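Local coordinates for protein transcription factor tau subunit sfc1 (Schizosaccharomyces pombe, PDB 4BJJ) that binds boxA promoter DNA of tRNA and similar genes as part of the tauA domain of TFIIIC, here represented by its N-terminal Sfc7-interacting domain, at residues S9-A14 with N91-R96; I16-F21 with L56-K61; Q73-L78 with R96-F101. The protein carries 3 engineered substitutions. All coordinates share one frame; numbering follows the deposited sequence.

All three contacts hold strand 88-100 or its parallel neighbour 12-18. Contact 1, partly buried, joins these two strands directly, by backbone bonds and polar side chains, with a salt bridge on one face. Contact 3, about 11 Å away between centres, shares Arg96; it is the most exposed, with Gln73, Ser74 and Arg96 at the surface, and charged groups lean on aliphatic ones beside an antiparallel pairing. Contact 2, across the chain's centre from both, has no exposed touching residue; it joins the end of strand 12-18 to the end of strand 55-56 and the loop after it, and is almost wholly apolar. Glu17 ties it to contact 3 through a salt bridge with Arg75.

Contact 1 (S9-A14 with N91-R96); sequences SDNEYA and NVSRIR
Glu12 lays its carboxylate over the aliphatic part of Arg96, CD resting 3.4 Å from Arg96 CG, before OE2 takes a salt bridge from Arg96 NH1 at 2.6 Å. The oxygen lies in the guanidinium plane, whereas the nitrogen meets OE2 on its syn side, 28° out of the carboxylate plane. The carboxylate and guanidinium planes stand 78° apart. Arg96 is bent at chi2 and chi3, which folds its head back beside Glu12. One face of the same guanidinium lies against Arg94 NH2; the nearby carboxylate probably eases the meeting of like charges.

Beneath these side chains the backbones run parallel. Tyr13 bonds to two residues of the neighbouring strand, its N to Arg94 O at 2.9 Å and its O accepting from Arg96 N. On the face of Tyr13 and Ile95, the tyrosine ring brings its edge to Ser93, CE1 lying 3.5 Å from Ser93 CB; a small serine leaves room for that broad ring, which also touches Leu79 of the next strand.

Toward Ser9 the pairing gives way to side-chain and water bonds. Val92 O is gripped twice, by Ser9 N at 3.0 Å and by Ser9 OG, the hydroxyl coming from above the carbonyl plane. That hydroxyl also accepts from Asn11 N, closing an ST turn for which serine's short side chain is well suited. A water bridges Ser9 O and Arg94 N and also lies very close to Asn11 O, a short contact best taken with caution; Arg94 N itself makes a weak bond to Asn11 O. Tyr13 and Ala14 also pair antiparallel with a strand of the partner chain: this is a parallel strand pair inside a mixed sheet that continues across the heterodimer interface.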
loop_
_atom_site.group_PDB
_atom_site.type_symbol
_atom_site.label_atom_id
_atom_site.label_comp_id
_atom_site.label_asym_id
_atom_site.label_seq_id
_atom_site.Cartn_x
_atom_site.Cartn_y
_atom_site.Cartn_z
ATOM N N SER A 9 -4.443 -5.142 13.647
ATOM C CA SER A 9 -5.892 -4.984 13.716
ATOM C C SER A 9 -6.685 -5.788 12.674
ATOM O O SER A 9 -6.127 -6.526 11.858
ATOM C CB SER A 9 -6.265 -3.502 13.570
ATOM O OG SER A 9 -6.397 -3.135 12.208
ATOM N N ASP A 10 -8.003 -5.616 12.753
ATOM C CA ASP A 10 -9.005 -6.204 11.863
ATOM C C ASP A 10 -9.278 -5.388 10.628
ATOM O O ASP A 10 -9.928 -5.860 9.712
ATOM C CB ASP A 10 -10.346 -6.254 12.599
ATOM C CG ASP A 10 -10.578 -7.555 13.287
ATOM O OD1 ASP A 10 -9.670 -8.410 13.262
ATOM O OD2 ASP A 10 -11.675 -7.718 13.860
ATOM N N ASN A 11 -8.852 -4.141 10.634
ATOM C CA ASN A 11 -9.155 -3.257 9.536
ATOM C C ASN A 11 -8.454 -3.727 8.276
ATOM O O ASN A 11 -7.330 -4.234 8.324
ATOM C CB ASN A 11 -8.712 -1.836 9.874
ATOM C CG ASN A 11 -9.242 -1.361 11.213
ATOM O OD1 ASN A 11 -10.404 -1.527 11.528
ATOM N ND2 ASN A 11 -8.372 -0.780 12.011
ATOM N N GLU A 12 -9.120 -3.548 7.145
ATOM C CA GLU A 12 -8.568 -3.954 5.877
ATOM C C GLU A 12 -8.748 -2.884 4.812
ATOM O O GLU A 12 -9.654 -2.063 4.884
ATOM C CB GLU A 12 -9.212 -5.259 5.459
ATOM C CG GLU A 12 -8.925 -6.415 6.417
ATOM C CD GLU A 12 -9.431 -7.745 5.885
ATOM O OE1 GLU A 12 -10.469 -7.724 5.186
ATOM O OE2 GLU A 12 -8.780 -8.798 6.135
ATOM N N TYR A 13 -7.864 -2.899 3.817
ATOM C CA TYR A 13 -7.874 -1.893 2.765
ATOM C C TYR A 13 -7.582 -2.496 1.409
ATOM O O TYR A 13 -6.998 -3.577 1.317
ATOM C CB TYR A 13 -6.802 -0.841 3.013
ATOM C CG TYR A 13 -6.992 -0.036 4.255
ATOM C CD1 TYR A 13 -6.663 -0.550 5.497
ATOM C CD2 TYR A 13 -7.485 1.246 4.183
ATOM C CE1 TYR A 13 -6.842 0.203 6.632
ATOM C CE2 TYR A 13 -7.647 1.995 5.279
ATOM C CZ TYR A 13 -7.326 1.486 6.507
ATOM O OH TYR A 13 -7.512 2.288 7.608
ATOM N N ALA A 14 -7.964 -1.765 0.364
ATOM C CA ALA A 14 -7.463 -2.023 -0.983
ATOM C C ALA A 14 -6.437 -0.961 -1.369
ATOM O O ALA A 14 -6.511 0.178 -0.927
ATOM C CB ALA A 14 -8.607 -1.999 -1.973
ATOM N N ASN A 91 -1.436 2.002 14.610
ATOM C CA ASN A 91 -2.263 0.964 14.003
ATOM C C ASN A 91 -1.538 0.241 12.865
ATOM O O ASN A 91 -0.747 0.840 12.107
ATOM C CB ASN A 91 -3.585 1.574 13.510
ATOM C CG ASN A 91 -4.689 0.517 13.273
ATOM O OD1 ASN A 91 -5.129 0.305 12.142
ATOM N ND2 ASN A 91 -5.145 -0.124 14.345
ATOM N N VAL A 92 -1.794 -1.057 12.768
ATOM C CA VAL A 92 -1.376 -1.842 11.609
ATOM C C VAL A 92 -2.583 -2.548 11.007
ATOM O O VAL A 92 -3.327 -3.191 11.719
ATOM C CB VAL A 92 -0.309 -2.899 11.962
ATOM C CG1 VAL A 92 0.184 -3.604 10.695
ATOM C CG2 VAL A 92 0.860 -2.264 12.718
ATOM N N SER A 93 -2.747 -2.443 9.687
ATOM C CA SER A 93 -3.879 -3.041 8.972
ATOM C C SER A 93 -3.419 -3.765 7.709
ATOM O O SER A 93 -2.420 -3.401 7.109
ATOM C CB SER A 93 -4.891 -1.964 8.575
ATOM O OG SER A 93 -5.236 -1.168 9.678
ATOM N N ARG A 94 -4.163 -4.785 7.304
ATOM C CA ARG A 94 -3.819 -5.509 6.095
ATOM C C ARG A 94 -4.393 -4.837 4.838
ATOM O O ARG A 94 -5.500 -4.341 4.832
ATOM C CB ARG A 94 -4.288 -6.950 6.183
ATOM C CG ARG A 94 -3.677 -7.696 7.331
ATOM C CD ARG A 94 -4.109 -9.154 7.339
ATOM N NE ARG A 94 -3.775 -9.847 6.096
ATOM C CZ ARG A 94 -4.196 -11.074 5.772
ATOM N NH1 ARG A 94 -4.984 -11.739 6.601
ATOM N NH2 ARG A 94 -3.830 -11.641 4.615
ATOM N N ILE A 95 -3.570 -4.781 3.803
ATOM C CA ILE A 95 -3.977 -4.399 2.481
ATOM C C ILE A 95 -4.279 -5.753 1.792
ATOM O O ILE A 95 -3.370 -6.535 1.503
ATOM C CB ILE A 95 -2.833 -3.626 1.783
ATOM C CG1 ILE A 95 -2.540 -2.329 2.528
ATOM C CG2 ILE A 95 -3.160 -3.311 0.339
ATOM C CD1 ILE A 95 -1.232 -1.635 2.099
ATOM N N ARG A 96 -5.559 -6.040 1.558
ATOM C CA ARG A 96 -5.964 -7.366 1.083
ATOM C C ARG A 96 -5.884 -7.503 -0.428
ATOM O O ARG A 96 -5.702 -8.605 -0.922
ATOM C CB ARG A 96 -7.373 -7.729 1.555
ATOM C CG ARG A 96 -7.538 -7.899 3.062
ATOM C CD ARG A 96 -6.525 -8.806 3.699
ATOM N NE ARG A 96 -6.531 -10.181 3.209
ATOM C CZ ARG A 96 -7.308 -11.151 3.698
ATOM N NH1 ARG A 96 -8.177 -10.904 4.662
ATOM N NH2 ARG A 96 -7.244 -12.367 3.193
HETATM O O HOH W 1 -6.330 -6.344 9.114
#

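Contact 2 (I16-F21 with L56-K61); sequences IEHPGF and LNLRPK
His18 swings its ring away from its own backbone N (chi1 -169°), and Leu56 does the same with CG (chi1 178°); these torsions turn ring and isobutyl group toward each other, and the two meet at about a right angle. The touching branch of Leu56 is CD1, which lies 3.5 Å from His18 NE2 in an oblique approach to the ring. Leu58 slides past the imidazole in the opposite direction, bringing CD2 to 3.7 Å from His18 CE1. One methyl from the end of strand 55-56 and one from the loop after it thus lie against one side chain of the strand end.

The second methyl of Leu56 is used as well. CD2 points at the CD-CG side of the Pro19 ring, 3.7 Å from Pro19 CD, while Leu58 CD1 makes a looser approach to Pro19 CG at 4.3 Å. Proline suits the point where strand 12-18 gives way to a turn: it cannot offer a backbone N-H for further pairing, and its compact ring presents an apolar surface to both leucines.

Although it packs among methyls, the buried imidazole has both nitrogens satisfied. His18 ND1 accepts from Gly20 N at 3.0 Å, the donor lying close to the ring plane, and NE2 is hydrogen-bonded to Thr31 OG1. Fixed at two corners, the ring has little freedom to rotate; the ring of Phe28 also meets it. Leu56 also touches Thr31 and Phe101.

No hydrogen bond crosses between 16-21 and 56-61 themselves. Their cohesion is dispersive and hydrophobic, and the acceptance by ND1 from a backbone amide is consistent with an imidazole protonated on NE2 alone, a neutral form that would fit this apolar setting.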
loop_
_atom_site.group_PDB
_atom_site.type_symbol
_atom_site.label_atom_id
_atom_site.label_comp_id
_atom_site.label_asym_id
_atom_site.label_seq_id
_atom_site.Cartn_x
_atom_site.Cartn_y
_atom_site.Cartn_z
ATOM N N ILE A 16 -4.380 1.001 -4.543
ATOM C CA ILE A 16 -4.245 1.292 -5.943
ATOM C C ILE A 16 -2.878 1.906 -6.198
ATOM O O ILE A 16 -2.585 3.001 -5.731
ATOM C CB ILE A 16 -5.334 2.254 -6.394
ATOM C CG1 ILE A 16 -6.696 1.611 -6.180
ATOM C CG2 ILE A 16 -5.176 2.586 -7.858
ATOM C CD1 ILE A 16 -7.846 2.579 -6.276
ATOM N N GLU A 17 -2.044 1.209 -6.955
ATOM C CA GLU A 17 -0.715 1.728 -7.294
ATOM C C GLU A 17 -0.760 2.499 -8.602
ATOM O O GLU A 17 -0.558 1.942 -9.674
ATOM C CB GLU A 17 0.318 0.598 -7.327
ATOM C CG GLU A 17 0.560 -0.037 -5.954
ATOM C CD GLU A 17 1.743 -1.020 -5.921
ATOM O OE1 GLU A 17 2.418 -1.241 -6.963
ATOM O OE2 GLU A 17 1.995 -1.582 -4.836
ATOM N N HIS A 18 -1.005 3.798 -8.487
ATOM C CA HIS A 18 -1.171 4.690 -9.626
ATOM C C HIS A 18 0.215 5.223 -10.063
ATOM O O HIS A 18 1.090 5.452 -9.238
ATOM C CB HIS A 18 -2.093 5.796 -9.152
ATOM C CG HIS A 18 -2.609 6.702 -10.218
ATOM N ND1 HIS A 18 -1.790 7.556 -10.925
ATOM C CD2 HIS A 18 -3.871 6.974 -10.629
ATOM C CE1 HIS A 18 -2.518 8.280 -11.756
ATOM N NE2 HIS A 18 -3.789 7.952 -11.590
ATOM N N PRO A 19 0.441 5.386 -11.371
ATOM C CA PRO A 19 1.775 5.776 -11.860
ATOM C C PRO A 19 1.997 7.271 -12.032
ATOM O O PRO A 19 3.121 7.701 -12.261
ATOM C CB PRO A 19 1.845 5.124 -13.238
ATOM C CG PRO A 19 0.409 5.050 -13.692
ATOM C CD PRO A 19 -0.447 4.935 -12.461
ATOM N N GLY A 20 0.926 8.045 -11.974
ATOM C CA GLY A 20 1.007 9.500 -11.972
ATOM C C GLY A 20 0.910 10.205 -10.624
ATOM O O GLY A 20 1.223 9.646 -9.595
ATOM N N PHE A 21 0.448 11.450 -10.654
ATOM C CA PHE A 21 0.618 12.356 -9.536
ATOM C C PHE A 21 -0.610 13.167 -9.226
ATOM O O PHE A 21 -1.379 13.544 -10.112
ATOM C CB PHE A 21 1.785 13.286 -9.848
ATOM C CG PHE A 21 3.034 12.541 -10.213
ATOM C CD1 PHE A 21 3.796 11.933 -9.228
ATOM C CD2 PHE A 21 3.408 12.402 -11.539
ATOM C CE1 PHE A 21 4.923 11.216 -9.555
ATOM C CE2 PHE A 21 4.539 11.687 -11.885
ATOM C CZ PHE A 21 5.301 11.088 -10.897
ATOM N N LEU A 56 -7.540 2.699 -16.018
ATOM C CA LEU A 56 -6.779 3.936 -15.907
ATOM C C LEU A 56 -6.702 4.661 -17.244
ATOM O O LEU A 56 -6.368 4.079 -18.292
ATOM C CB LEU A 56 -5.365 3.648 -15.401
ATOM C CG LEU A 56 -4.410 4.848 -15.279
ATOM C CD1 LEU A 56 -4.794 5.756 -14.128
ATOM C CD2 LEU A 56 -3.002 4.351 -15.106
ATOM N N ASN A 57 -7.007 5.945 -17.180
ATOM C CA ASN A 57 -6.959 6.820 -18.343
ATOM C C ASN A 57 -6.208 8.118 -18.019
ATOM O O ASN A 57 -6.799 9.082 -17.534
ATOM C CB ASN A 57 -8.389 7.139 -18.788
ATOM C CG ASN A 57 -8.440 7.790 -20.129
ATOM O OD1 ASN A 57 -7.428 7.956 -20.792
ATOM N ND2 ASN A 57 -9.621 8.163 -20.541
ATOM N N LEU A 58 -4.905 8.125 -18.271
ATOM C CA LEU A 58 -4.049 9.266 -17.935
ATOM C C LEU A 58 -4.184 10.462 -18.857
ATOM O O LEU A 58 -3.921 11.587 -18.441
ATOM C CB LEU A 58 -2.583 8.850 -17.943
ATOM C CG LEU A 58 -2.149 7.868 -16.860
ATOM C CD1 LEU A 58 -0.703 7.482 -17.102
ATOM C CD2 LEU A 58 -2.351 8.476 -15.483
ATOM N N ARG A 59 -4.562 10.223 -20.110
ATOM C CA ARG A 59 -4.677 11.285 -21.098
ATOM C C ARG A 59 -6.053 11.271 -21.758
ATOM O O ARG A 59 -6.168 10.896 -22.911
ATOM C CB ARG A 59 -3.584 11.151 -22.153
ATOM C CG ARG A 59 -2.159 11.143 -21.610
ATOM C CD ARG A 59 -1.149 10.931 -22.722
ATOM N NE ARG A 59 -1.253 11.931 -23.783
ATOM C CZ ARG A 59 -0.792 13.180 -23.707
ATOM N NH1 ARG A 59 -0.199 13.640 -22.604
ATOM N NH2 ARG A 59 -0.932 13.988 -24.746
ATOM N N PRO A 60 -7.088 11.731 -21.034
ATOM C CA PRO A 60 -8.499 11.714 -21.469
ATOM C C PRO A 60 -8.813 12.428 -22.799
ATOM O O PRO A 60 -9.651 11.933 -23.543
ATOM C CB PRO A 60 -9.244 12.408 -20.316
ATOM C CG PRO A 60 -8.200 13.202 -19.597
ATOM C CD PRO A 60 -6.906 12.461 -19.765
ATOM N N LYS A 61 -8.169 13.552 -23.094
ATOM C CA LYS A 61 -8.435 14.305 -24.326
ATOM C C LYS A 61 -7.557 13.929 -25.539
ATOM O O LYS A 61 -7.522 14.651 -26.530
ATOM C CB LYS A 61 -8.292 15.803 -24.029
ATOM C CG LYS A 61 -9.460 16.380 -23.234
ATOM C CD LYS A 61 -9.002 17.425 -22.223
ATOM C CE LYS A 61 -8.498 18.703 -22.891
ATOM N NZ LYS A 61 -7.954 19.694 -21.911
#

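Contact 3 (Q73-L78 with R96-F101); sequences QSRNDL and RQVFLF
Strand 68-73 ends against strand 88-100 in an antiparallel hydrogen-bonded pair, Gln73 opposite Val98. Gln73 N donates to Val98 O at 3.0 Å and Val98 N returns a bond to Gln73 O at 2.8 Å. Gln73 is bent at chi2 (56°), which brings OE1 back to accept from Ser74 N, on a lone pair in the carbonyl plane; an amide side chain can thus serve the backbone just where the ladder stops.

Beyond it the chain turns off toward strand 78-83, so that 73-78 is the connection between two antiparallel neighbours of the same long strand in this mixed sheet. Arg75 bends at chi3 and presents NE and NH2 side-on to a single oxygen, Asp77 OD2. The bond from Arg75 NE, 2.9 Å to Asp77 OD2, uses the syn lone pair, while NH2 comes from above the carboxylate plane. NH2 also forms a salt bridge with Glu17 OE2 of strand 12-18, so the arginine lies between two acids and probably offsets part of their charge. Held this way, the guanidinium meets aliphatic groups obliquely: Arg75 NH1 is 3.6 Å from Leu100 CD2. Branched Val98 turns CG2 to Asp77 OD2 at 3.5 Å.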
loop_
_atom_site.group_PDB
_atom_site.type_symbol
_atom_site.label_atom_id
_atom_site.label_comp_id
_atom_site.label_asym_id
_atom_site.label_seq_id
_atom_site.Cartn_x
_atom_site.Cartn_y
_atom_site.Cartn_z
ATOM N N GLN A 73 -4.069 -8.150 -7.726
ATOM C CA GLN A 73 -3.433 -9.226 -7.011
ATOM C C GLN A 73 -3.462 -8.989 -5.513
ATOM O O GLN A 73 -3.695 -7.880 -5.059
ATOM C CB GLN A 73 -2.003 -9.380 -7.508
ATOM C CG GLN A 73 -1.308 -10.605 -7.004
ATOM C CD GLN A 73 -2.065 -11.848 -7.344
ATOM O OE1 GLN A 73 -3.048 -12.202 -6.696
ATOM N NE2 GLN A 73 -1.626 -12.517 -8.379
ATOM N N SER A 74 -3.270 -10.046 -4.740
ATOM C CA SER A 74 -3.038 -9.875 -3.309
ATOM C C SER A 74 -1.589 -10.206 -3.010
ATOM O O SER A 74 -0.988 -11.058 -3.658
ATOM C CB SER A 74 -3.961 -10.762 -2.480
ATOM O OG SER A 74 -3.652 -12.122 -2.665
ATOM N N ARG A 75 -1.037 -9.492 -2.036
ATOM C CA ARG A 75 0.282 -9.772 -1.492
ATOM C C ARG A 75 0.035 -9.853 -0.019
ATOM O O ARG A 75 -1.033 -10.289 0.387
ATOM C CB ARG A 75 1.289 -8.676 -1.865
ATOM C CG ARG A 75 1.415 -8.546 -3.373
ATOM C CD ARG A 75 2.482 -7.602 -3.828
ATOM N NE ARG A 75 2.178 -6.230 -3.478
ATOM C CZ ARG A 75 2.474 -5.180 -4.234
ATOM N NH1 ARG A 75 3.063 -5.331 -5.413
ATOM N NH2 ARG A 75 2.131 -3.974 -3.825
ATOM N N ASN A 76 1.008 -9.444 0.788
ATOM C CA ASN A 76 0.832 -9.404 2.220
ATOM C C ASN A 76 1.205 -8.038 2.745
ATOM O O ASN A 76 1.800 -7.903 3.814
ATOM C CB ASN A 76 1.665 -10.497 2.873
ATOM C CG ASN A 76 3.115 -10.495 2.415
ATOM O OD1 ASN A 76 3.536 -9.702 1.574
ATOM N ND2 ASN A 76 3.887 -11.395 2.985
ATOM N N ASP A 77 0.829 -7.012 1.995
ATOM C CA ASP A 77 1.204 -5.664 2.355
ATOM C C ASP A 77 0.436 -5.220 3.592
ATOM O O ASP A 77 -0.694 -5.658 3.849
ATOM C CB ASP A 77 0.926 -4.695 1.208
ATOM C CG ASP A 77 1.480 -5.176 -0.129
ATOM O OD1 ASP A 77 2.671 -5.532 -0.176
ATOM O OD2 ASP A 77 0.725 -5.199 -1.132
ATOM N N LEU A 78 1.051 -4.318 4.343
ATOM C CA LEU A 78 0.436 -3.793 5.536
ATOM C C LEU A 78 0.405 -2.302 5.444
ATOM O O LEU A 78 1.236 -1.693 4.784
ATOM C CB LEU A 78 1.208 -4.220 6.792
ATOM C CG LEU A 78 1.386 -5.730 6.979
ATOM C CD1 LEU A 78 2.324 -5.983 8.147
ATOM C CD2 LEU A 78 0.064 -6.404 7.251
ATOM N N ARG A 96 -5.559 -6.040 1.558
ATOM C CA ARG A 96 -5.964 -7.366 1.083
ATOM C C ARG A 96 -5.884 -7.503 -0.428
ATOM O O ARG A 96 -5.702 -8.605 -0.922
ATOM C CB ARG A 96 -7.373 -7.729 1.555
ATOM C CG ARG A 96 -7.538 -7.899 3.062
ATOM C CD ARG A 96 -6.525 -8.806 3.699
ATOM N NE ARG A 96 -6.531 -10.181 3.209
ATOM C CZ ARG A 96 -7.308 -11.151 3.698
ATOM N NH1 ARG A 96 -8.177 -10.904 4.662
ATOM N NH2 ARG A 96 -7.244 -12.367 3.193
ATOM N N GLN A 97 -6.029 -6.400 -1.150
ATOM C CA GLN A 97 -5.890 -6.411 -2.602
ATOM C C GLN A 97 -5.196 -5.174 -3.166
ATOM O O GLN A 97 -5.282 -4.079 -2.623
ATOM C CB GLN A 97 -7.243 -6.614 -3.314
ATOM C CG GLN A 97 -7.169 -7.849 -4.219
ATOM C CD GLN A 97 -8.471 -8.210 -4.889
ATOM O OE1 GLN A 97 -9.160 -7.365 -5.439
ATOM N NE2 GLN A 97 -8.787 -9.488 -4.889
ATOM N N VAL A 98 -4.522 -5.372 -4.289
ATOM C CA VAL A 98 -3.767 -4.323 -4.931
ATOM C C VAL A 98 -4.170 -4.225 -6.388
ATOM O O VAL A 98 -4.239 -5.232 -7.075
ATOM C CB VAL A 98 -2.250 -4.609 -4.862
ATOM C CG1 VAL A 98 -1.484 -3.384 -5.221
ATOM C CG2 VAL A 98 -1.869 -5.023 -3.483
ATOM N N PHE A 99 -4.428 -3.010 -6.846
ATOM C CA PHE A 99 -4.558 -2.721 -8.269
ATOM C C PHE A 99 -3.220 -2.149 -8.755
ATOM O O PHE A 99 -2.797 -1.059 -8.350
ATOM C CB PHE A 99 -5.701 -1.733 -8.506
ATOM C CG PHE A 99 -7.052 -2.238 -8.063
ATOM C CD1 PHE A 99 -7.432 -2.168 -6.726
ATOM C CD2 PHE A 99 -7.950 -2.781 -8.993
ATOM C CE1 PHE A 99 -8.668 -2.617 -6.323
ATOM C CE2 PHE A 99 -9.198 -3.238 -8.594
ATOM C CZ PHE A 99 -9.562 -3.148 -7.260
ATOM N N LEU A 100 -2.559 -2.916 -9.605
ATOM C CA LEU A 100 -1.207 -2.626 -10.062
ATOM C C LEU A 100 -1.237 -1.949 -11.416
ATOM O O LEU A 100 -1.522 -2.571 -12.436
ATOM C CB LEU A 100 -0.397 -3.918 -10.159
ATOM C CG LEU A 100 -0.271 -4.728 -8.860
ATOM C CD1 LEU A 100 -0.048 -6.191 -9.163
ATOM C CD2 LEU A 100 0.832 -4.244 -7.974
ATOM N N PHE A 101 -0.953 -0.658 -11.408
ATOM C CA PHE A 101 -0.788 0.090 -12.632
ATOM C C PHE A 101 0.687 0.393 -12.891
ATOM O O PHE A 101 1.101 0.406 -14.038
ATOM C CB PHE A 101 -1.601 1.377 -12.593
ATOM C CG PHE A 101 -3.048 1.168 -12.770
ATOM C CD1 PHE A 101 -3.547 0.723 -13.976
ATOM C CD2 PHE A 101 -3.917 1.421 -11.738
ATOM C CE1 PHE A 101 -4.892 0.531 -14.145
ATOM C CE2 PHE A 101 -5.269 1.229 -11.909
ATOM C CZ PHE A 101 -5.761 0.790 -13.127
#